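PDB 6XF9: packaging protein UL32 from Human herpesvirus 8 type M, which probably directs newly made capsids to nuclear replication compartments for cleavage and packaging of viral DNA, and assembles as a zinc-binding pentameric ring. Local coordinates for residues Val295-Glu300 with Pro360-Lys365; Phe341-Val346 with Leu354-Thr359. All blocks are in the same frame, centred on the assembly; numbering follows the deposited sequence.

Contact 1: residues Val295-Glu300 with Pro360-Lys365; sequences VCLLCE and PQEIHK. With ZN (zinc ion), chain P.
L298 and I363 meet in the packing of two helices round a buried zinc site, a centre of the CxxC type with three cysteines and one histidine, where the start of helix 297-304 lies against the first turns of helix 360-369. The site illustrates how a metal can tie together parts of a chain that are remote in sequence. C296 and C299 give one pair of ligands, and H366, the residue after K365, joins C373 in completing the coordination. Both SG atoms, that of C296 and that of C299, stand 2.3 Å from the zinc ion. They reach it with different first torsions: SG of C296 is anti to its own backbone N (chi1 172°), whereas SG of C299 lies beside its N. C296 also occupies the N-cap position, where its SG accepts from C299 N at 3.5 Å with an N-H...S angle of 150°. One thiolate thus serves both the metal and the helix start, and the bond probably draws some of its negative charge toward the helix.

Around this polar centre the direct contact between the segments is modest in extent, leucine methyls resting on I363 and on E362. L298 points toward helix 360-369 and also touches H366, so the metal-binding histidine is packed against the same leucine. Helix 329-338 covers I363 through I333 and L337. L297 CD1 lies 4.3 Å from E362 OE2, a loose approach of a methyl to a carboxylate. The closest meeting is that of a single leucine methyl with the ethyl branch of isoleucine, L298 CD1 lying 3.7 Å from I363 CG1.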
loop_
_atom_site.group_PDB
_atom_site.type_symbol
_atom_site.label_atom_id
_atom_site.label_comp_id
_atom_site.label_asym_id
_atom_site.label_seq_id
_atom_site.Cartn_x
_atom_site.Cartn_y
_atom_site.Cartn_z
ATOM N N VAL D 295 20.500 21.160 -24.965
ATOM C CA VAL D 295 21.067 22.498 -24.842
ATOM C C VAL D 295 20.072 23.477 -25.447
ATOM O O VAL D 295 19.860 23.490 -26.658
ATOM C CB VAL D 295 22.439 22.608 -25.523
ATOM C CG1 VAL D 295 22.939 24.041 -25.459
ATOM C CG2 VAL D 295 23.433 21.705 -24.857
ATOM N N CYS D 296 19.461 24.315 -24.626
ATOM C CA CYS D 296 18.474 25.254 -25.127
ATOM C C CYS D 296 19.154 26.502 -25.659
ATOM O O CYS D 296 19.963 27.123 -24.959
ATOM C CB CYS D 296 17.502 25.618 -24.026
ATOM S SG CYS D 296 16.390 26.936 -24.502
ATOM N N LEU D 297 18.851 26.862 -26.910
ATOM C CA LEU D 297 19.545 28.002 -27.507
ATOM C C LEU D 297 19.018 29.318 -26.982
ATOM O O LEU D 297 19.786 30.271 -26.851
ATOM C CB LEU D 297 19.402 28.000 -29.022
ATOM C CG LEU D 297 20.476 27.254 -29.783
ATOM C CD1 LEU D 297 20.007 27.094 -31.223
ATOM C CD2 LEU D 297 21.750 28.055 -29.707
ATOM N N LEU D 298 17.723 29.384 -26.659
ATOM C CA LEU D 298 17.156 30.617 -26.141
ATOM C C LEU D 298 17.658 30.928 -24.741
ATOM O O LEU D 298 17.646 32.093 -24.326
ATOM C CB LEU D 298 15.631 30.543 -26.169
ATOM C CG LEU D 298 15.060 30.156 -27.533
ATOM C CD1 LEU D 298 13.566 29.984 -27.474
ATOM C CD2 LEU D 298 15.407 31.246 -28.507
ATOM N N CYS D 299 18.047 29.916 -23.971
ATOM C CA CYS D 299 18.688 30.196 -22.690
ATOM C C CYS D 299 20.092 30.742 -22.884
ATOM O O CYS D 299 20.555 31.544 -22.070
ATOM C CB CYS D 299 18.731 28.943 -21.810
ATOM S SG CYS D 299 17.149 28.502 -21.007
ATOM N N GLU D 300 20.808 30.283 -23.914
ATOM C CA GLU D 300 22.082 30.913 -24.243
ATOM C C GLU D 300 21.860 32.386 -24.552
ATOM O O GLU D 300 22.571 33.253 -24.036
ATOM C CB GLU D 300 22.729 30.213 -25.440
ATOM C CG GLU D 300 22.880 28.712 -25.277
ATOM C CD GLU D 300 23.699 28.318 -24.078
ATOM O OE1 GLU D 300 24.681 29.017 -23.797
ATOM O OE2 GLU D 300 23.338 27.335 -23.386
ATOM N N PRO D 360 9.340 25.510 -33.450
ATOM C CA PRO D 360 8.268 25.867 -32.500
ATOM C C PRO D 360 8.320 25.053 -31.227
ATOM O O PRO D 360 7.802 25.500 -30.202
ATOM C CB PRO D 360 6.975 25.613 -33.291
ATOM C CG PRO D 360 7.399 25.539 -34.744
ATOM C CD PRO D 360 8.801 24.988 -34.717
ATOM N N GLN D 361 8.887 23.847 -31.262
ATOM C CA GLN D 361 9.076 23.110 -30.020
ATOM C C GLN D 361 10.135 23.761 -29.133
ATOM O O GLN D 361 9.945 23.844 -27.921
ATOM C CB GLN D 361 9.466 21.670 -30.307
ATOM C CG GLN D 361 8.376 20.774 -30.862
ATOM C CD GLN D 361 8.199 20.916 -32.339
ATOM O OE1 GLN D 361 9.037 21.501 -33.019
ATOM N NE2 GLN D 361 7.135 20.325 -32.864
ATOM N N GLU D 362 11.263 24.220 -29.695
ATOM C CA GLU D 362 12.268 24.867 -28.847
ATOM C C GLU D 362 11.682 26.076 -28.158
ATOM O O GLU D 362 11.948 26.311 -26.976
ATOM C CB GLU D 362 13.508 25.288 -29.632
ATOM C CG GLU D 362 14.256 24.152 -30.324
ATOM C CD GLU D 362 15.621 24.581 -30.827
ATOM O OE1 GLU D 362 15.741 24.774 -32.065
ATOM O OE2 GLU D 362 16.545 24.771 -29.987
ATOM N N ILE D 363 10.896 26.867 -28.890
ATOM C CA ILE D 363 10.281 28.051 -28.304
ATOM C C ILE D 363 9.155 27.643 -27.366
ATOM O O ILE D 363 9.001 28.212 -26.279
ATOM C CB ILE D 363 9.801 28.993 -29.424
ATOM C CG1 ILE D 363 11.008 29.560 -30.161
ATOM C CG2 ILE D 363 8.963 30.132 -28.880
ATOM C CD1 ILE D 363 10.687 30.067 -31.519
ATOM N N HIS D 364 8.362 26.637 -27.754
ATOM C CA HIS D 364 7.349 26.099 -26.846
ATOM C C HIS D 364 7.987 25.619 -25.556
ATOM O O HIS D 364 7.530 25.954 -24.457
ATOM C CB HIS D 364 6.600 24.941 -27.505
ATOM C CG HIS D 364 5.538 24.334 -26.636
ATOM N ND1 HIS D 364 5.241 22.986 -26.650
ATOM C CD2 HIS D 364 4.690 24.896 -25.741
ATOM C CE1 HIS D 364 4.267 22.743 -25.789
ATOM N NE2 HIS D 364 3.914 23.884 -25.225
ATOM N N LYS D 365 9.037 24.801 -25.675
ATOM C CA LYS D 365 9.730 24.274 -24.506
ATOM C C LYS D 365 10.252 25.390 -23.634
ATOM O O LYS D 365 10.139 25.331 -22.405
ATOM C CB LYS D 365 10.874 23.381 -24.945
ATOM C CG LYS D 365 11.839 23.072 -23.865
ATOM C CD LYS D 365 13.033 22.348 -24.438
ATOM C CE LYS D 365 14.153 22.380 -23.453
ATOM N NZ LYS D 365 15.222 21.487 -23.905
HETATM ZN ZN ZN P . 15.546 27.638 -22.456
#

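Contact 2: residues Phe341-Val346 with Leu354-Thr359; sequences FAMPYV and LIRGCT
M343 and I355 lay their side chains across one another at about a right angle, while beside them the methyl of A342 sits over a face of the R356 guanidinium. Neighbouring residues on each segment thereby make two different kinds of contact, an example of how a loop without regular structure can be fitted closely to a helix. The methionine is extended as far as its sulfur, and SD of M343 is 3.4 Å from I355 CG2. The chain then bends at the last torsion (chi3 61°), which brings CE round to the other branch of the isoleucine, with CE of M343 3.6 Å from I355 CD1. The thioether and its methyl span both branches of the isoleucine.

The second pair is a methyl against a flat cation. A342 CB is 3.4 Å above the guanidinium plane of R356, set off toward its rim on the NE side, and CB of A342 is 3.7 Å from R356 CD. A bend at chi3 (58°) turns the arginine head along the loop. Its orientation is fixed by backbone carbonyls: NH1 donates to the O of P340 and NH2 to the O of L337, so the cation binds the last turn of helix 329-338 and the chain just after it.

Further along, a type I beta turn from M343 to V346 is closed by V346 N bonding to M343 O, and it brings the Y345 ring over M343 CA. The segment 341-346 is the connection between helix 329-338 and helix 349-357, folded back on the end of the latter. Helix 308-321 lies against Y345, V346 and I355, and from helix 297-304 L298 packs on I355.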
loop_
_atom_site.group_PDB
_atom_site.type_symbol
_atom_site.label_atom_id
_atom_site.label_comp_id
_atom_site.label_asym_id
_atom_site.label_seq_id
_atom_site.Cartn_x
_atom_site.Cartn_y
_atom_site.Cartn_z
ATOM N N PHE D 341 7.999 40.202 -40.942
ATOM C CA PHE D 341 8.328 41.331 -40.103
ATOM C C PHE D 341 8.273 40.984 -38.649
ATOM O O PHE D 341 8.053 41.830 -37.824
ATOM C CB PHE D 341 7.355 42.472 -40.361
ATOM N N ALA D 342 8.469 39.725 -38.342
ATOM C CA ALA D 342 8.348 39.237 -36.984
ATOM C C ALA D 342 9.238 39.815 -35.946
ATOM O O ALA D 342 10.368 40.110 -36.175
ATOM C CB ALA D 342 8.531 37.752 -36.981
ATOM N N MET D 343 8.702 39.960 -34.761
ATOM C CA MET D 343 9.546 40.498 -33.685
ATOM C C MET D 343 10.265 41.805 -34.008
ATOM O O MET D 343 11.486 41.892 -33.871
ATOM C CB MET D 343 10.563 39.445 -33.235
ATOM C CG MET D 343 9.938 38.152 -32.736
ATOM S SD MET D 343 11.165 36.944 -32.203
ATOM C CE MET D 343 11.961 37.838 -30.870
ATOM N N PRO D 344 9.515 42.828 -34.440
ATOM C CA PRO D 344 10.181 44.084 -34.831
ATOM C C PRO D 344 10.833 44.808 -33.662
ATOM O O PRO D 344 11.676 45.689 -33.892
ATOM C CB PRO D 344 9.047 44.913 -35.441
ATOM C CG PRO D 344 7.759 44.258 -34.991
ATOM C CD PRO D 344 8.070 43.010 -34.226
ATOM N N TYR D 345 10.458 44.463 -32.423
ATOM C CA TYR D 345 11.030 45.020 -31.202
ATOM C C TYR D 345 12.479 44.617 -30.978
ATOM O O TYR D 345 13.100 45.117 -30.032
ATOM C CB TYR D 345 10.196 44.576 -29.988
ATOM C CG TYR D 345 9.682 43.136 -30.068
ATOM C CD1 TYR D 345 10.445 42.055 -29.608
ATOM C CD2 TYR D 345 8.434 42.865 -30.607
ATOM C CE1 TYR D 345 9.968 40.747 -29.703
ATOM C CE2 TYR D 345 7.956 41.580 -30.703
ATOM C CZ TYR D 345 8.712 40.517 -30.253
ATOM O OH TYR D 345 8.192 39.233 -30.362
ATOM N N VAL D 346 13.027 43.718 -31.791
ATOM C CA VAL D 346 14.418 43.306 -31.655
ATOM C C VAL D 346 15.210 44.080 -32.701
ATOM O O VAL D 346 14.921 43.983 -33.902
ATOM C CB VAL D 346 14.584 41.786 -31.838
ATOM C CG1 VAL D 346 16.055 41.382 -31.714
ATOM C CG2 VAL D 346 13.724 41.013 -30.850
ATOM N N LEU D 354 18.026 34.238 -35.178
ATOM C CA LEU D 354 18.219 33.007 -34.414
ATOM C C LEU D 354 16.897 32.545 -33.807
ATOM O O LEU D 354 16.523 31.372 -33.931
ATOM C CB LEU D 354 19.280 33.214 -33.333
ATOM C CG LEU D 354 19.874 31.994 -32.632
ATOM C CD1 LEU D 354 21.160 32.416 -31.945
ATOM C CD2 LEU D 354 18.912 31.369 -31.607
ATOM N N ILE D 355 16.205 33.452 -33.104
ATOM C CA ILE D 355 14.926 33.127 -32.476
ATOM C C ILE D 355 13.941 32.602 -33.514
ATOM O O ILE D 355 13.254 31.599 -33.293
ATOM C CB ILE D 355 14.380 34.353 -31.721
ATOM C CG1 ILE D 355 15.273 34.680 -30.510
ATOM C CG2 ILE D 355 12.931 34.144 -31.294
ATOM C CD1 ILE D 355 14.856 35.946 -29.757
ATOM N N ARG D 356 13.857 33.273 -34.663
ATOM C CA ARG D 356 12.924 32.867 -35.715
ATOM C C ARG D 356 13.329 31.576 -36.398
ATOM O O ARG D 356 12.496 30.958 -37.066
ATOM C CB ARG D 356 12.787 33.983 -36.737
ATOM C CG ARG D 356 12.201 35.225 -36.106
ATOM C CD ARG D 356 11.943 36.280 -37.138
ATOM N NE ARG D 356 11.048 35.781 -38.174
ATOM C CZ ARG D 356 10.872 36.373 -39.349
ATOM N NH1 ARG D 356 11.523 37.502 -39.617
ATOM N NH2 ARG D 356 10.032 35.855 -40.240
ATOM N N GLY D 357 14.603 31.194 -36.312
ATOM C CA GLY D 357 15.042 29.919 -36.852
ATOM C C GLY D 357 14.804 28.739 -35.935
ATOM O O GLY D 357 14.815 27.595 -36.403
ATOM N N CYS D 358 14.634 28.986 -34.635
ATOM C CA CYS D 358 14.320 27.915 -33.704
ATOM C C CYS D 358 13.018 27.239 -34.099
ATOM O O CYS D 358 12.106 27.868 -34.643
ATOM C CB CYS D 358 14.219 28.448 -32.276
ATOM S SG CYS D 358 15.804 28.938 -31.524
ATOM N N THR D 359 12.931 25.945 -33.803
ATOM C CA THR D 359 11.707 25.212 -34.057
ATOM C C THR D 359 10.620 25.659 -33.080
ATOM O O THR D 359 10.924 26.133 -31.982
ATOM C CB THR D 359 11.968 23.714 -33.924
ATOM O OG1 THR D 359 12.026 23.350 -32.537
ATOM C CG2 THR D 359 13.275 23.383 -34.554
#

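In the fold
Along the chain, contact 2 is nested within the loop that contact 1 closes: residues 341-346 and 354-359 both fall between 295-300 and 360-365. Their centres are 13 Å apart, on the same side of the chain's centre. Helix 349-357 of contact 2 runs through a short turn into helix 360-369 of contact 1, and the two contacts touch directly, with I363 CD1 3.5 Å from I355 O and L298 CD2 3.8 Å from C358 SG. Contact 1 holds two of the four ligands of one of the three zinc sites, while contact 2 lies farther out, the I355 side chain about 11 Å from the metal. Packing therefore continues from the zinc site to the outer loop in this largely helical protein.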